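PDB 4DXK: mandelate racemase / muconate lactonizing enzyme family protein from Agrobacterium tumefaciens, which belongs to the enolase superfamily, binds a sodium ion at its carboxylate metal site and probably acts as a lyase or racemase on an unidentified substrate. Local coordinates for residues K97-I103 with G373-E379. Sequence-based numbering, arbitrary orientation. Where two conformers were deposited one is given.
Sequences KATNQPI and GAGLGME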
loop_
_atom_site.group_PDB
_atom_site.type_symbol
_atom_site.label_atom_id
_atom_site.label_comp_id
_atom_site.label_asym_id
_atom_site.label_seq_id
_atom_site.Cartn_x
_atom_site.Cartn_y
_atom_site.Cartn_z
ATOM N N LYS A 97 -48.458 0.937 7.064
ATOM C CA LYS A 97 -49.888 0.829 7.324
ATOM C C LYS A 97 -50.195 0.742 8.818
ATOM O O LYS A 97 -51.177 1.333 9.285
ATOM C CB LYS A 97 -50.483 -0.359 6.582
ATOM C CG LYS A 97 -50.474 -0.176 5.089
ATOM C CD LYS A 97 -51.079 -1.386 4.404
ATOM C CE LYS A 97 -50.895 -1.307 2.911
ATOM N NZ LYS A 97 -51.561 -2.426 2.202
ATOM N N ALA A 98 -49.380 0.012 9.572
ATOM C CA ALA A 98 -49.609 -0.159 11.010
ATOM C C ALA A 98 -49.463 1.156 11.765
ATOM O O ALA A 98 -50.085 1.353 12.813
ATOM C CB ALA A 98 -48.654 -1.198 11.582
ATOM N N THR A 99 -48.629 2.049 11.245
ATOM C CA THR A 99 -48.341 3.317 11.912
ATOM C C THR A 99 -49.008 4.507 11.243
ATOM O O THR A 99 -48.838 5.640 11.699
ATOM C CB THR A 99 -46.830 3.600 11.963
ATOM O OG1 THR A 99 -46.283 3.607 10.633
ATOM C CG2 THR A 99 -46.118 2.552 12.809
ATOM N N ASN A 100 -49.745 4.254 10.164
ATOM C CA ASN A 100 -50.331 5.315 9.350
ATOM C C ASN A 100 -49.284 6.314 8.850
ATOM O O ASN A 100 -49.526 7.526 8.832
ATOM C CB ASN A 100 -51.464 6.026 10.096
ATOM C CG ASN A 100 -52.356 6.814 9.169
ATOM O OD1 ASN A 100 -52.535 6.454 8.011
ATOM N ND2 ASN A 100 -52.918 7.905 9.674
ATOM N N GLN A 101 -48.127 5.801 8.432
ATOM C CA GLN A 101 -47.036 6.642 7.943
ATOM C C GLN A 101 -46.541 6.172 6.590
ATOM O O GLN A 101 -46.432 4.968 6.345
ATOM C CB GLN A 101 -45.857 6.614 8.921
ATOM C CG GLN A 101 -46.160 7.280 10.254
ATOM C CD GLN A 101 -46.399 8.773 10.125
ATOM O OE1 GLN A 101 -45.921 9.420 9.200
ATOM N NE2 GLN A 101 -47.173 9.330 11.057
ATOM N N PRO A 102 -46.221 7.114 5.698
ATOM C CA PRO A 102 -45.524 6.705 4.472
ATOM C C PRO A 102 -44.167 6.079 4.770
ATOM O O PRO A 102 -43.527 6.433 5.768
ATOM C CB PRO A 102 -45.312 8.034 3.734
ATOM C CG PRO A 102 -46.334 8.982 4.336
ATOM C CD PRO A 102 -46.394 8.572 5.782
ATOM N N ILE A 103 -43.721 5.173 3.913
ATOM C CA ILE A 103 -42.392 4.588 4.086
ATOM C C ILE A 103 -41.285 5.644 4.235
ATOM O O ILE A 103 -40.409 5.495 5.087
ATOM C CB ILE A 103 -42.070 3.552 2.985
ATOM C CG1 ILE A 103 -42.909 2.287 3.203
ATOM C CG2 ILE A 103 -40.582 3.206 2.954
ATOM C CD1 ILE A 103 -42.924 1.345 2.019
ATOM N N GLY A 373 -50.412 8.472 1.193
ATOM C CA GLY A 373 -50.926 7.416 2.040
ATOM C C GLY A 373 -49.865 6.636 2.783
ATOM O O GLY A 373 -48.661 6.822 2.594
ATOM N N ALA A 374 -50.333 5.739 3.636
ATOM C CA ALA A 374 -49.465 4.962 4.507
ATOM C C ALA A 374 -48.751 3.853 3.739
ATOM O O ALA A 374 -49.253 3.341 2.730
ATOM C CB ALA A 374 -50.282 4.381 5.643
ATOM N N GLY A 375 -47.575 3.463 4.222
ATOM C CA GLY A 375 -46.799 2.431 3.558
ATOM C C GLY A 375 -46.316 2.922 2.205
ATOM O O GLY A 375 -45.795 4.040 2.088
ATOM N N LEU A 376 -46.484 2.084 1.184
ATOM C CA LEU A 376 -46.144 2.463 -0.188
ATOM C C LEU A 376 -47.045 3.563 -0.717
ATOM O O LEU A 376 -46.613 4.399 -1.510
ATOM C CB LEU A 376 -46.299 1.261 -1.125
ATOM C CG LEU A 376 -45.354 0.083 -0.944
ATOM C CD1 LEU A 376 -45.933 -1.160 -1.627
ATOM C CD2 LEU A 376 -43.982 0.426 -1.522
ATOM N N GLY A 377 -48.314 3.525 -0.315
ATOM C CA GLY A 377 -49.340 4.358 -0.925
ATOM C C GLY A 377 -49.975 3.703 -2.147
ATOM O O GLY A 377 -50.553 4.388 -2.997
ATOM N N MET A 378 -49.875 2.379 -2.246
ATOM C CA MET A 378 -50.502 1.670 -3.352
ATOM C C MET A 378 -50.758 0.222 -2.987
ATOM O O MET A 378 -50.090 -0.341 -2.120
ATOM C CB MET A 378 -49.595 1.708 -4.579
ATOM C CG MET A 378 -48.450 0.723 -4.442
ATOM S SD MET A 378 -46.918 1.005 -5.317
ATOM C CE MET A 378 -47.390 0.922 -7.020
ATOM N N GLU A 379 -51.765 -0.356 -3.645
ATOM C CA GLU A 379 -52.116 -1.770 -3.525
ATOM C C GLU A 379 -52.249 -2.352 -4.937
ATOM O O GLU A 379 -52.295 -1.601 -5.906
ATOM C CB GLU A 379 -53.447 -1.924 -2.780
ATOM C CG GLU A 379 -53.393 -1.670 -1.267
ATOM C CD GLU A 379 -53.192 -0.202 -0.898
ATOM O OE1 GLU A 379 -53.805 0.676 -1.545
ATOM O OE2 GLU A 379 -52.421 0.074 0.050
HETATM O O HOH W 1 -50.196 -2.372 -0.258
HETATM O O HOH W 2 -54.202 -1.463 2.172
#
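Lys97 sets CG beside its backbone N and anti to the carbonyl carbon (chi1 -68°), and its chain then runs fully extended, which carries NZ over to Glu379. The glutamate comes from the opposite direction and, in one of its two conformers, bends at chi2 (71°), turning OE2 toward the ammonium. The resulting salt bridge is long, 3.4 Å from Lys97 NZ to Glu379 OE2, its hydrogen bond is weak, and as it rests on that conformer it is tentative. One water accepts from NZ and, in the same conformer, donates weakly to OE2; another accepts from NZ and donates to Met378 O. The ammonium also gives a hydrogen bond to Thr29 O, so several acceptors fix its position.

The backbones meet more firmly. Gly375 N donates to Gln101 O at 2.8 Å with an N-H...O angle of 167°, and Ile103 N donates to Gly375 O at 3.0 Å. Both bonds use Gly375, the second residue of a type II' turn from Ala374 to Gly377, whose positive phi favours glycine. They flank Pro102, giving a single beta bridge between Pro102 and Gly375. In enolase-superfamily terms, this joins the end of helix 79-99 in the N-terminal capping domain to the loop following strand 367-369, in the C-terminal part of the chain. Asn100, with positive phi, follows the helix in a Schellman motif, and Pro102 is the N-cap of helix 103-106.

Van der Waals contacts surround the bridge. Ala374 CB packs against Asn100 CA at 3.8 Å, while Pro102 CG rests 3.6 Å from Gly373 O. Ile103 lays its longer branch along the Gly375 carbonyl group, CG1 3.6 Å from Gly375 C, and CD1 makes an apolar contact with Leu376 CD2 at 3.8 Å. Helix 323-335 borders this side, contributing Val324 and Ala328 against Leu376, and His331 NE2 is hydrogen-bonded to Leu376 O.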